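Local coordinates for group II chitinase (Ostrinia furnacalis, PDB 6JAY), which probably hydrolyses chitin as an endochitinase, through family 18 glycoside hydrolase domains such as the one in this chain, at residues G84-S89 against C132-C137; M196-H201 against G247-G252; F284-E289 against L348-Y353. All coordinates share one frame; numbering follows the deposited sequence.

Interaction 1. Residues G84-S89 against C132-C137; sequences GGWNDS and CWQVDC. With JUK (2-amino-1-[(furan-2-yl)methyl]-5-oxo-3-({[(2S)-oxolan-2-yl]methyl}carbamoyl)-5H-dipyrido[1,2-a:2',3'-d]pyrimidin-1-ium), chain C.
A stacking contact at the surface joins Trp86, in the loop after strand 78-84, to Gln134 and Val135, in the loop after strand 122-126. The indole is sandwiched. The fused ring system of JUK lies over one face, its C12 about 3.7 Å above the plane, and the side chain of Gln134 lies over the opposite face, its amide toward the rim and turned only 13° from the plane of the ring. With CG anti to the backbone N (chi1 178°), Trp86 swings its indole out between the two. The extended glutamine chain adds a CH-pi contact, Gln134 CG lying 3.8 Å from the centroid of the six-membered ring of Trp86. Still over the rim of the indole, Gln134 NE2 donates to Trp86 O (2.9 Å, 156° at the hydrogen), a bond close to the amide plane that probably helps to hold the amide flat on the indole. That carbonyl oxygen is gripped from both faces, since Ser89 N approaches from the other one. Both loops follow neighbouring parallel strands of the TIM barrel, at the end where family 18 enzymes carry their substrate cleft, and Trp86 also touches Glu128, the last residue of the DGLDLDWE family signature. Ser89 OG closes the bend of its loop with a 2.7 Å bond to Gly85 O. Gln134 and Val135 are the central residues of a type I' turn from Trp133 to Asp136, flanked by the disulfide between Cys132 and Cys137. Compact and branched, Val135 fits at the indole edge: its CG2 meets Trp86 CZ3 at 3.8 Å and JUK C18 at 3.9 Å.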
loop_
_atom_site.group_PDB
_atom_site.type_symbol
_atom_site.label_atom_id
_atom_site.label_comp_id
_atom_site.label_asym_id
_atom_site.label_seq_id
_atom_site.Cartn_x
_atom_site.Cartn_y
_atom_site.Cartn_z
ATOM N N GLY A 84 3.992 10.605 -5.082
ATOM C CA GLY A 84 3.731 9.736 -6.214
ATOM C C GLY A 84 2.385 9.040 -6.172
ATOM O O GLY A 84 1.338 9.693 -6.172
ATOM N N GLY A 85 2.405 7.713 -6.112
ATOM C CA GLY A 85 1.202 6.914 -6.228
ATOM C C GLY A 85 0.972 6.448 -7.657
ATOM O O GLY A 85 1.613 6.899 -8.609
ATOM N N TRP A 86 0.020 5.518 -7.802
ATOM C CA TRP A 86 -0.262 4.940 -9.116
ATOM C C TRP A 86 -0.576 6.014 -10.151
ATOM O O TRP A 86 0.023 6.039 -11.234
ATOM C CB TRP A 86 -1.427 3.954 -9.022
ATOM C CG TRP A 86 -1.791 3.352 -10.346
ATOM C CD1 TRP A 86 -2.778 3.759 -11.191
ATOM C CD2 TRP A 86 -1.150 2.241 -10.977
ATOM N NE1 TRP A 86 -2.794 2.964 -12.319
ATOM C CE2 TRP A 86 -1.804 2.021 -12.206
ATOM C CE3 TRP A 86 -0.083 1.408 -10.622
ATOM C CZ2 TRP A 86 -1.425 1.001 -13.080
ATOM C CZ3 TRP A 86 0.280 0.388 -11.487
ATOM C CH2 TRP A 86 -0.389 0.197 -12.701
ATOM N N ASN A 87 -1.525 6.906 -9.845
ATOM C CA ASN A 87 -1.970 7.868 -10.851
ATOM C C ASN A 87 -0.849 8.813 -11.267
ATOM O O ASN A 87 -0.694 9.112 -12.457
ATOM C CB ASN A 87 -3.189 8.645 -10.353
ATOM C CG ASN A 87 -4.446 7.807 -10.349
ATOM O OD1 ASN A 87 -4.515 6.779 -11.020
ATOM N ND2 ASN A 87 -5.448 8.244 -9.602
ATOM N N ASP A 88 -0.029 9.263 -10.312
ATOM C CA ASP A 88 1.051 10.183 -10.653
ATOM C C ASP A 88 2.189 9.502 -11.395
ATOM O O ASP A 88 3.055 10.197 -11.936
ATOM C CB ASP A 88 1.588 10.874 -9.397
ATOM C CG ASP A 88 2.138 12.261 -9.696
ATOM O OD1 ASP A 88 1.452 13.007 -10.428
ATOM O OD2 ASP A 88 3.233 12.608 -9.205
ATOM N N SER A 89 2.198 8.176 -11.451
ATOM C CA SER A 89 3.263 7.431 -12.107
ATOM C C SER A 89 2.961 7.101 -13.565
ATOM O O SER A 89 3.703 6.328 -14.173
ATOM C CB SER A 89 3.564 6.152 -11.326
ATOM O OG SER A 89 3.946 6.447 -9.991
ATOM N N CYS A 132 9.682 0.145 -14.846
ATOM C CA CYS A 132 8.400 -0.449 -15.225
ATOM C C CYS A 132 7.276 0.507 -14.837
ATOM O O CYS A 132 6.558 0.308 -13.852
ATOM C CB CYS A 132 8.248 -1.816 -14.569
ATOM S SG CYS A 132 9.693 -2.885 -14.819
ATOM N N TRP A 133 7.130 1.565 -15.636
ATOM C CA TRP A 133 6.132 2.594 -15.367
ATOM C C TRP A 133 4.746 1.972 -15.391
ATOM O O TRP A 133 4.346 1.382 -16.400
ATOM C CB TRP A 133 6.204 3.694 -16.422
ATOM C CG TRP A 133 7.564 4.308 -16.643
ATOM C CD1 TRP A 133 8.674 4.202 -15.846
ATOM C CD2 TRP A 133 7.939 5.133 -17.744
ATOM N NE1 TRP A 133 9.717 4.915 -16.391
ATOM C CE2 TRP A 133 9.290 5.492 -17.560
ATOM C CE3 TRP A 133 7.261 5.602 -18.876
ATOM C CZ2 TRP A 133 9.977 6.296 -18.467
ATOM C CZ3 TRP A 133 7.942 6.403 -19.771
ATOM C CH2 TRP A 133 9.287 6.743 -19.561
ATOM N N GLN A 134 4.006 2.116 -14.294
ATOM C CA GLN A 134 2.713 1.438 -14.142
ATOM C C GLN A 134 2.790 -0.033 -14.562
ATOM O O GLN A 134 1.924 -0.550 -15.274
ATOM C CB GLN A 134 1.579 2.198 -14.838
ATOM C CG GLN A 134 1.222 3.490 -14.102
ATOM C CD GLN A 134 -0.017 4.169 -14.645
ATOM O OE1 GLN A 134 -0.398 3.977 -15.806
ATOM N NE2 GLN A 134 -0.661 4.969 -13.799
ATOM N N VAL A 135 3.871 -0.695 -14.138
ATOM C CA VAL A 135 4.130 -2.133 -14.280
ATOM C C VAL A 135 4.623 -2.540 -15.673
ATOM O O VAL A 135 5.024 -3.688 -15.882
ATOM C CB VAL A 135 2.987 -3.025 -13.737
ATOM C CG1 VAL A 135 3.430 -4.471 -13.593
ATOM C CG2 VAL A 135 2.531 -2.536 -12.361
ATOM N N ASP A 136 4.663 -1.600 -16.617
ATOM C CA ASP A 136 5.070 -1.904 -17.995
ATOM C C ASP A 136 6.581 -1.712 -18.119
ATOM O O ASP A 136 7.063 -0.593 -18.311
ATOM C CB ASP A 136 4.317 -1.024 -18.985
ATOM C CG ASP A 136 4.484 -1.485 -20.424
ATOM O OD1 ASP A 136 5.457 -2.218 -20.713
ATOM O OD2 ASP A 136 3.655 -1.088 -21.267
ATOM N N CYS A 137 7.323 -2.819 -18.056
ATOM C CA CYS A 137 8.779 -2.763 -18.100
ATOM C C CYS A 137 9.327 -2.362 -19.463
ATOM O O CYS A 137 10.512 -2.031 -19.560
ATOM C CB CYS A 137 9.379 -4.088 -17.617
ATOM S SG CYS A 137 8.991 -4.483 -15.873
HETATM C C1 JUK C . -7.203 3.466 -5.994
HETATM C C10 JUK C . -5.207 0.183 -13.501
HETATM C C11 JUK C . -4.638 1.571 -8.526
HETATM C C12 JUK C . -3.414 -0.388 -9.592
HETATM C C13 JUK C . -4.378 0.656 -9.794
HETATM C C14 JUK C . -4.921 0.805 -11.102
HETATM C C15 JUK C . -2.143 -2.335 -10.536
HETATM C C16 JUK C . -3.081 -1.254 -10.683
HETATM C C17 JUK C . -3.676 -1.062 -11.937
HETATM C C18 JUK C . -0.940 -4.167 -11.420
HETATM C C19 JUK C . -2.402 -2.948 -12.755
HETATM C C2 JUK C . -8.178 4.276 -4.996
HETATM C C20 JUK C . -2.090 -3.806 -13.897
HETATM C C21 JUK C . -1.162 -4.863 -13.738
HETATM C C22 JUK C . -0.585 -5.046 -12.490
HETATM C C3 JUK C . -9.435 3.996 -5.380
HETATM C C4 JUK C . -7.967 3.130 -7.022
HETATM C C5 JUK C . -7.339 2.130 -8.062
HETATM C C6 JUK C . -6.549 -1.853 -14.298
HETATM C C7 JUK C . -7.986 -2.062 -14.529
HETATM C C8 JUK C . -8.606 -0.870 -14.210
HETATM C C9 JUK C . -6.490 -0.564 -13.857
HETATM N N1 JUK C . -5.889 2.174 -7.844
HETATM N N2 JUK C . -5.845 1.835 -11.331
HETATM N N3 JUK C . -4.599 -0.035 -12.123
HETATM N N4 JUK C . -3.329 -1.903 -12.945
HETATM N N5 JUK C . -1.840 -3.154 -11.610
HETATM O O1 JUK C . -1.531 -2.555 -9.290
HETATM O O2 JUK C . -9.310 2.790 -6.326
HETATM O O3 JUK C . -7.706 -0.015 -13.834
HETATM O O4 JUK C . -3.596 1.875 -7.965
#

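Interaction 2. Residues M196-H201 against G247-G252. With JUK (2-amino-1-[(furan-2-yl)methyl]-5-oxo-3-({[(2S)-oxolan-2-yl]methyl}carbamoyl)-5H-dipyrido[1,2-a:2',3'-d]pyrimidin-1-ium), chain C.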
loop_
_atom_site.group_PDB
_atom_site.type_symbol
_atom_site.label_atom_id
_atom_site.label_comp_id
_atom_site.label_asym_id
_atom_site.label_seq_id
_atom_site.Cartn_x
_atom_site.Cartn_y
_atom_site.Cartn_z
ATOM N N MET A 196 4.605 -3.690 -1.209
ATOM C CA MET A 196 3.181 -3.678 -1.537
ATOM C C MET A 196 2.745 -5.076 -1.968
ATOM O O MET A 196 2.476 -5.346 -3.139
ATOM C CB MET A 196 2.893 -2.619 -2.585
ATOM C CG MET A 196 3.065 -1.232 -2.005
ATOM S SD MET A 196 2.632 0.084 -3.141
ATOM C CE MET A 196 3.968 -0.077 -4.255
ATOM N N THR A 197 2.672 -5.964 -0.972
ATOM C CA THR A 197 2.312 -7.375 -1.160
ATOM C C THR A 197 0.802 -7.538 -1.365
ATOM O O THR A 197 0.103 -8.233 -0.627
ATOM C CB THR A 197 2.828 -8.209 0.007
ATOM O OG1 THR A 197 2.738 -7.451 1.224
ATOM C CG2 THR A 197 4.294 -8.594 -0.213
ATOM N N TYR A 198 0.313 -6.872 -2.404
ATOM C CA TYR A 198 -1.088 -6.943 -2.796
ATOM C C TYR A 198 -1.173 -6.502 -4.245
ATOM O O TYR A 198 -0.168 -6.130 -4.862
ATOM C CB TYR A 198 -1.988 -6.105 -1.875
ATOM C CG TYR A 198 -1.457 -4.716 -1.550
ATOM C CD1 TYR A 198 -1.429 -3.715 -2.512
ATOM C CD2 TYR A 198 -0.997 -4.410 -0.271
ATOM C CE1 TYR A 198 -0.953 -2.446 -2.209
ATOM C CE2 TYR A 198 -0.516 -3.143 0.039
ATOM C CZ TYR A 198 -0.501 -2.173 -0.938
ATOM O OH TYR A 198 -0.039 -0.913 -0.638
ATOM N N ASP A 199 -2.386 -6.554 -4.790
ATOM C CA ASP A 199 -2.614 -6.348 -6.218
ATOM C C ASP A 199 -1.822 -7.341 -7.068
ATOM O O ASP A 199 -1.396 -7.024 -8.181
ATOM C CB ASP A 199 -2.363 -4.901 -6.655
ATOM C CG ASP A 199 -3.356 -3.931 -6.050
ATOM O OD1 ASP A 199 -4.414 -4.387 -5.555
ATOM O OD2 ASP A 199 -3.081 -2.707 -6.062
ATOM N N TYR A 200 -1.618 -8.558 -6.554
ATOM C CA TYR A 200 -1.025 -9.595 -7.388
ATOM C C TYR A 200 -1.961 -9.976 -8.518
ATOM O O TYR A 200 -1.509 -10.447 -9.572
ATOM C CB TYR A 200 -0.746 -10.842 -6.561
ATOM C CG TYR A 200 0.418 -10.732 -5.616
ATOM C CD1 TYR A 200 1.721 -10.947 -6.056
ATOM C CD2 TYR A 200 0.214 -10.415 -4.275
ATOM C CE1 TYR A 200 2.781 -10.864 -5.194
ATOM C CE2 TYR A 200 1.274 -10.335 -3.401
ATOM C CZ TYR A 200 2.559 -10.564 -3.866
ATOM O OH TYR A 200 3.600 -10.469 -2.986
ATOM N N HIS A 201 -3.264 -9.792 -8.309
ATOM C CA HIS A 201 -4.285 -10.162 -9.276
ATOM C C HIS A 201 -5.380 -9.111 -9.293
ATOM O O HIS A 201 -5.614 -8.415 -8.299
ATOM C CB HIS A 201 -4.856 -11.542 -8.959
ATOM C CG HIS A 201 -3.832 -12.618 -9.056
ATOM N ND1 HIS A 201 -3.285 -13.003 -10.261
ATOM C CD2 HIS A 201 -3.218 -13.358 -8.104
ATOM C CE1 HIS A 201 -2.381 -13.943 -10.046
ATOM N NE2 HIS A 201 -2.320 -14.176 -8.748
ATOM N N GLY A 247 2.988 -5.158 3.356
ATOM C CA GLY A 247 1.687 -4.563 3.075
ATOM C C GLY A 247 0.538 -5.561 3.151
ATOM O O GLY A 247 0.645 -6.715 2.726
ATOM N N MET A 248 -0.592 -5.079 3.665
ATOM C CA MET A 248 -1.816 -5.857 3.734
ATOM C C MET A 248 -2.969 -5.002 3.222
ATOM O O MET A 248 -3.096 -3.823 3.614
ATOM C CB MET A 248 -2.070 -6.319 5.172
ATOM C CG MET A 248 -1.147 -7.486 5.624
ATOM S SD MET A 248 -1.121 -7.675 7.413
ATOM C CE MET A 248 -0.160 -6.246 7.893
ATOM N N PRO A 249 -3.808 -5.534 2.335
ATOM C CA PRO A 249 -4.893 -4.728 1.750
ATOM C C PRO A 249 -6.132 -4.676 2.624
ATOM O O PRO A 249 -6.605 -5.708 3.116
ATOM C CB PRO A 249 -5.206 -5.467 0.442
ATOM C CG PRO A 249 -4.910 -6.901 0.764
ATOM C CD PRO A 249 -3.727 -6.881 1.733
ATOM N N MET A 250 -6.676 -3.475 2.809
ATOM C CA MET A 250 -7.964 -3.273 3.449
ATOM C C MET A 250 -9.095 -3.203 2.435
ATOM O O MET A 250 -10.122 -2.568 2.707
ATOM C CB MET A 250 -7.940 -1.991 4.286
ATOM C CG MET A 250 -6.727 -1.847 5.227
ATOM S SD MET A 250 -6.811 -2.843 6.729
ATOM C CE MET A 250 -5.890 -4.298 6.214
ATOM N N TYR A 251 -8.918 -3.823 1.272
ATOM C CA TYR A 251 -9.863 -3.746 0.170
ATOM C C TYR A 251 -9.747 -5.036 -0.634
ATOM O O TYR A 251 -8.847 -5.854 -0.413
ATOM C CB TYR A 251 -9.538 -2.539 -0.731
ATOM C CG TYR A 251 -8.187 -2.696 -1.398
ATOM C CD1 TYR A 251 -7.019 -2.286 -0.758
ATOM C CD2 TYR A 251 -8.078 -3.300 -2.648
ATOM C CE1 TYR A 251 -5.777 -2.460 -1.355
ATOM C CE2 TYR A 251 -6.859 -3.489 -3.242
ATOM C CZ TYR A 251 -5.710 -3.070 -2.592
ATOM O OH TYR A 251 -4.489 -3.253 -3.198
ATOM N N GLY A 252 -10.640 -5.199 -1.609
ATOM C CA GLY A 252 -10.582 -6.336 -2.498
ATOM C C GLY A 252 -10.559 -5.916 -3.955
ATOM O O GLY A 252 -10.925 -4.797 -4.314
HETATM C C1 JUK C . -7.203 3.466 -5.994
HETATM C C10 JUK C . -5.207 0.183 -13.501
HETATM C C11 JUK C . -4.638 1.571 -8.526
HETATM C C12 JUK C . -3.414 -0.388 -9.592
HETATM C C13 JUK C . -4.378 0.656 -9.794
HETATM C C14 JUK C . -4.921 0.805 -11.102
HETATM C C15 JUK C . -2.143 -2.335 -10.536
HETATM C C16 JUK C . -3.081 -1.254 -10.683
HETATM C C17 JUK C . -3.676 -1.062 -11.937
HETATM C C18 JUK C . -0.940 -4.167 -11.420
HETATM C C19 JUK C . -2.402 -2.948 -12.755
HETATM C C2 JUK C . -8.178 4.276 -4.996
HETATM C C20 JUK C . -2.090 -3.806 -13.897
HETATM C C21 JUK C . -1.162 -4.863 -13.738
HETATM C C22 JUK C . -0.585 -5.046 -12.490
HETATM C C3 JUK C . -9.435 3.996 -5.380
HETATM C C4 JUK C . -7.967 3.130 -7.022
HETATM C C5 JUK C . -7.339 2.130 -8.062
HETATM C C6 JUK C . -6.549 -1.853 -14.298
HETATM C C7 JUK C . -7.986 -2.062 -14.529
HETATM C C8 JUK C . -8.606 -0.870 -14.210
HETATM C C9 JUK C . -6.490 -0.564 -13.857
HETATM N N1 JUK C . -5.889 2.174 -7.844
HETATM N N2 JUK C . -5.845 1.835 -11.331
HETATM N N3 JUK C . -4.599 -0.035 -12.123
HETATM N N4 JUK C . -3.329 -1.903 -12.945
HETATM N N5 JUK C . -1.840 -3.154 -11.610
HETATM O O1 JUK C . -1.531 -2.555 -9.290
HETATM O O2 JUK C . -9.310 2.790 -6.326
HETATM O O3 JUK C . -7.706 -0.015 -13.834
HETATM O O4 JUK C . -3.596 1.875 -7.965
HETATM O O HOH W 1 -0.418 -9.143 2.000
#
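The MTYD sequence, a family 18 signature at the end of barrel strand 192-195, supplies Thr197, Tyr198 and Asp199 to this contact with strand 244-257. Thr197 donates from OG1 to Gly247 O (2.7 Å), in the carbonyl plane and on a lone pair. Water 1 donates to the same oxygen and to Thr197 O, so Gly247 O receives two donors. Thr197 is the centre of an inverse gamma turn; the following residue, Tyr198, points its side chain at the strand. The Tyr198 ring sets its edge against the backbone of Gly247 and Met248, its CE2 4.0 Å from Gly247 CA; having no side chain, Gly247 admits the ring this closely. Pro249 CB packs 4.0 Å from Tyr198 CB. In the TIM barrel this strand runs parallel to 192-195, and from it Tyr251 crosses Tyr198 at about a right angle, OH 3.2 Å from Tyr198 CD1. Tyr251 OH donates to Asp199 OD1 (2.6 Å) from above the carboxylate plane, which is turned 60° from the ring; Asp199 CG, anti to its carbonyl carbon (chi1 -66°), brings OD1 to the ring's edge. Gln253 NE2 also donates to OD1, and Asp199 OD2 comes within 3.6 Å of JUK O1, without a hydrogen bond.

Interaction 3. Residues F284-E289 against L348-Y353. With JUK (2-amino-1-[(furan-2-yl)methyl]-5-oxo-3-({[(2S)-oxolan-2-yl]methyl}carbamoyl)-5H-dipyrido[1,2-a:2',3'-d]pyrimidin-1-ium), chain C.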
loop_
_atom_site.group_PDB
_atom_site.type_symbol
_atom_site.label_atom_id
_atom_site.label_comp_id
_atom_site.label_asym_id
_atom_site.label_seq_id
_atom_site.Cartn_x
_atom_site.Cartn_y
_atom_site.Cartn_z
ATOM N N PHE A 284 -12.737 -2.459 -7.742
ATOM C CA PHE A 284 -12.221 -2.173 -6.413
ATOM C C PHE A 284 -13.393 -2.096 -5.449
ATOM O O PHE A 284 -14.412 -1.477 -5.760
ATOM C CB PHE A 284 -11.515 -0.812 -6.458
ATOM C CG PHE A 284 -10.951 -0.352 -5.144
ATOM C CD1 PHE A 284 -11.710 0.441 -4.287
ATOM C CD2 PHE A 284 -9.648 -0.676 -4.779
ATOM C CE1 PHE A 284 -11.185 0.893 -3.090
ATOM C CE2 PHE A 284 -9.117 -0.222 -3.576
ATOM C CZ PHE A 284 -9.886 0.565 -2.737
ATOM N N LEU A 285 -13.244 -2.707 -4.272
ATOM C CA LEU A 285 -14.232 -2.544 -3.209
ATOM C C LEU A 285 -13.523 -2.406 -1.870
ATOM O O LEU A 285 -12.644 -3.208 -1.544
ATOM C CB LEU A 285 -15.180 -3.753 -3.134
ATOM C CG LEU A 285 -16.167 -3.921 -4.296
ATOM C CD1 LEU A 285 -16.923 -5.241 -4.171
ATOM C CD2 LEU A 285 -17.150 -2.751 -4.346
ATOM N N ALA A 286 -13.934 -1.426 -1.070
ATOM C CA ALA A 286 -13.393 -1.344 0.276
ATOM C C ALA A 286 -13.868 -2.538 1.100
ATOM O O ALA A 286 -14.895 -3.154 0.806
ATOM C CB ALA A 286 -13.868 -0.061 0.955
ATOM N N TYR A 287 -13.109 -2.869 2.152
ATOM C CA TYR A 287 -13.563 -3.936 3.040
ATOM C C TYR A 287 -14.961 -3.655 3.578
ATOM O O TYR A 287 -15.775 -4.574 3.712
ATOM C CB TYR A 287 -12.591 -4.175 4.201
ATOM C CG TYR A 287 -13.115 -5.267 5.110
ATOM C CD1 TYR A 287 -13.044 -6.599 4.718
ATOM C CD2 TYR A 287 -13.733 -4.971 6.321
ATOM C CE1 TYR A 287 -13.549 -7.617 5.523
ATOM C CE2 TYR A 287 -14.237 -5.985 7.135
ATOM C CZ TYR A 287 -14.135 -7.303 6.724
ATOM O OH TYR A 287 -14.635 -8.320 7.504
ATOM N N TYR A 288 -15.265 -2.394 3.894
ATOM C CA TYR A 288 -16.591 -2.117 4.438
ATOM C C TYR A 288 -17.689 -2.239 3.393
ATOM O O TYR A 288 -18.867 -2.353 3.762
ATOM C CB TYR A 288 -16.634 -0.766 5.149
ATOM C CG TYR A 288 -16.456 0.455 4.264
ATOM C CD1 TYR A 288 -17.499 0.939 3.464
ATOM C CD2 TYR A 288 -15.256 1.150 4.259
ATOM C CE1 TYR A 288 -17.338 2.064 2.676
ATOM C CE2 TYR A 288 -15.079 2.271 3.463
ATOM C CZ TYR A 288 -16.122 2.729 2.677
ATOM O OH TYR A 288 -15.950 3.856 1.908
ATOM N N GLU A 289 -17.338 -2.191 2.111
ATOM C CA GLU A 289 -18.293 -2.523 1.059
ATOM C C GLU A 289 -18.438 -4.032 0.905
ATOM O O GLU A 289 -19.554 -4.529 0.680
ATOM C CB GLU A 289 -17.865 -1.860 -0.255
ATOM C CG GLU A 289 -18.009 -0.333 -0.216
ATOM C CD GLU A 289 -17.394 0.372 -1.416
ATOM O OE1 GLU A 289 -16.259 0.032 -1.815
ATOM O OE2 GLU A 289 -18.030 1.303 -1.957
ATOM N N LEU A 348 -6.194 3.337 5.637
ATOM C CA LEU A 348 -7.033 3.560 6.817
ATOM C C LEU A 348 -8.514 3.638 6.469
ATOM O O LEU A 348 -9.360 3.087 7.189
ATOM C CB LEU A 348 -6.606 4.860 7.493
ATOM C CG LEU A 348 -5.327 4.762 8.323
ATOM C CD1 LEU A 348 -4.720 6.162 8.539
ATOM C CD2 LEU A 348 -5.594 4.073 9.661
ATOM N N ASP A 349 -8.845 4.335 5.385
ATOM C CA ASP A 349 -10.222 4.676 5.047
ATOM C C ASP A 349 -10.973 3.543 4.372
ATOM O O ASP A 349 -12.149 3.716 4.031
ATOM C CB ASP A 349 -10.205 5.877 4.100
ATOM C CG ASP A 349 -9.287 5.651 2.931
ATOM O OD1 ASP A 349 -8.083 5.979 3.057
ATOM O OD2 ASP A 349 -9.746 5.087 1.914
ATOM N N LEU A 350 -10.348 2.380 4.189
ATOM C CA LEU A 350 -10.985 1.264 3.512
ATOM C C LEU A 350 -11.404 0.138 4.453
ATOM O O LEU A 350 -12.280 -0.658 4.088
ATOM C CB LEU A 350 -10.065 0.727 2.401
ATOM C CG LEU A 350 -9.641 1.778 1.357
ATOM C CD1 LEU A 350 -8.480 1.270 0.515
ATOM C CD2 LEU A 350 -10.833 2.159 0.471
ATOM N N ASP A 351 -10.805 0.053 5.642
ATOM C CA ASP A 351 -11.266 -0.839 6.705
ATOM C C ASP A 351 -12.641 -0.361 7.189
ATOM O O ASP A 351 -13.088 0.732 6.853
ATOM C CB ASP A 351 -10.233 -0.805 7.838
ATOM C CG ASP A 351 -10.376 -1.937 8.853
ATOM O OD1 ASP A 351 -11.205 -2.874 8.699
ATOM O OD2 ASP A 351 -9.634 -1.845 9.854
ATOM N N ASP A 352 -13.319 -1.185 7.990
ATOM C CA ASP A 352 -14.658 -0.823 8.487
ATOM C C ASP A 352 -14.538 0.046 9.746
ATOM O O ASP A 352 -14.868 -0.358 10.865
ATOM C CB ASP A 352 -15.491 -2.078 8.727
ATOM C CG ASP A 352 -16.936 -1.769 9.085
ATOM O OD1 ASP A 352 -17.399 -0.640 8.820
ATOM O OD2 ASP A 352 -17.608 -2.668 9.642
ATOM N N TYR A 353 -14.066 1.283 9.539
ATOM C CA TYR A 353 -13.826 2.181 10.670
ATOM C C TYR A 353 -15.115 2.654 11.331
ATOM O O TYR A 353 -15.067 3.115 12.474
ATOM C CB TYR A 353 -12.969 3.395 10.256
ATOM C CG TYR A 353 -13.543 4.200 9.110
ATOM C CD1 TYR A 353 -13.373 3.781 7.806
ATOM C CD2 TYR A 353 -14.240 5.384 9.336
ATOM C CE1 TYR A 353 -13.901 4.484 6.751
ATOM C CE2 TYR A 353 -14.770 6.120 8.267
ATOM C CZ TYR A 353 -14.597 5.649 6.982
ATOM O OH TYR A 353 -15.093 6.325 5.886
HETATM C C1 JUK C . -7.203 3.466 -5.994
HETATM C C10 JUK C . -5.207 0.183 -13.501
HETATM C C11 JUK C . -4.638 1.571 -8.526
HETATM C C12 JUK C . -3.414 -0.388 -9.592
HETATM C C13 JUK C . -4.378 0.656 -9.794
HETATM C C14 JUK C . -4.921 0.805 -11.102
HETATM C C15 JUK C . -2.143 -2.335 -10.536
HETATM C C16 JUK C . -3.081 -1.254 -10.683
HETATM C C17 JUK C . -3.676 -1.062 -11.937
HETATM C C18 JUK C . -0.940 -4.167 -11.420
HETATM C C19 JUK C . -2.402 -2.948 -12.755
HETATM C C2 JUK C . -8.178 4.276 -4.996
HETATM C C20 JUK C . -2.090 -3.806 -13.897
HETATM C C21 JUK C . -1.162 -4.863 -13.738
HETATM C C22 JUK C . -0.585 -5.046 -12.490
HETATM C C3 JUK C . -9.435 3.996 -5.380
HETATM C C4 JUK C . -7.967 3.130 -7.022
HETATM C C5 JUK C . -7.339 2.130 -8.062
HETATM C C6 JUK C . -6.549 -1.853 -14.298
HETATM C C7 JUK C . -7.986 -2.062 -14.529
HETATM C C8 JUK C . -8.606 -0.870 -14.210
HETATM C C9 JUK C . -6.490 -0.564 -13.857
HETATM N N1 JUK C . -5.889 2.174 -7.844
HETATM N N2 JUK C . -5.845 1.835 -11.331
HETATM N N3 JUK C . -4.599 -0.035 -12.123
HETATM N N4 JUK C . -3.329 -1.903 -12.945
HETATM N N5 JUK C . -1.840 -3.154 -11.610
HETATM O O1 JUK C . -1.531 -2.555 -9.290
HETATM O O2 JUK C . -9.310 2.790 -6.326
HETATM O O3 JUK C . -7.706 -0.015 -13.834
HETATM O O4 JUK C . -3.596 1.875 -7.965
HETATM O O HOH W 2 -13.962 5.512 2.884
#
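Over one face of the Phe284 ring, 3.7 Å above its centre, sits O2 of the JUK oxolane; at its edge lies Leu350 CD1, 3.6 Å from Phe284 CZ. The Tyr288 ring has Ala286 CB over one face, toward the rim, and carbonyl oxygens along its edge: CE2 is 3.3 Å from Asp349 O and CD2 is 3.4 Å from Asp351 O, so electropositive ring hydrogens meet electronegative oxygens. Tyr288 lies across the loop because CG sits between its backbone N and carbonyl carbon (chi1 67°). Water 2 bridges Tyr288 OH and Asp349 O, with a weak bond to Tyr353 OH, whose main partner is Lys25 O. Segment 284-289 passes from strand to helix with Ala286 as N-cap; Glu289 OE1, through its anti lone pair, accepts from Ala286 N at 2.8 Å and also bonds Thr279. Small Ala286 lets Leu350 CD2 approach its CB to 3.8 Å. Tyr288 N makes a weak 3.5 Å bond to Leu350 O, in the loop after barrel strand 342-346. Direct adhesion thus rests mainly on apolar packing and ring-edge contacts, while the carboxylates bond within that loop (Asp351 to His362, Asp352 to Arg356 N) and to helix 363-373.

How the interactions relate
Interaction 1 is a surface contact, while interactions 2 and 3 are buried. Interactions 2 and 3 meet directly: strands 244-257 and 284-286 pair antiparallel, with Gly252 N 2.8 Å from Leu285 O, and Tyr251 stacks on Phe284. Interaction 1 stands apart, its nearest atoms about 7 Å from interaction 2 and about 10 Å from interaction 3. Chemistry follows place. At the surface two loops meet through an amide-indole stack; deeper in, hydroxyls donate to a backbone carbonyl and a carboxylate, and a water bridges two carbonyls; farther along, hydrocarbon and ring edges dominate. All three touch JUK, through its fused rings and carbamoyl oxygen, its oxo oxygen and its oxolane respectively, and so line one ligand cleft.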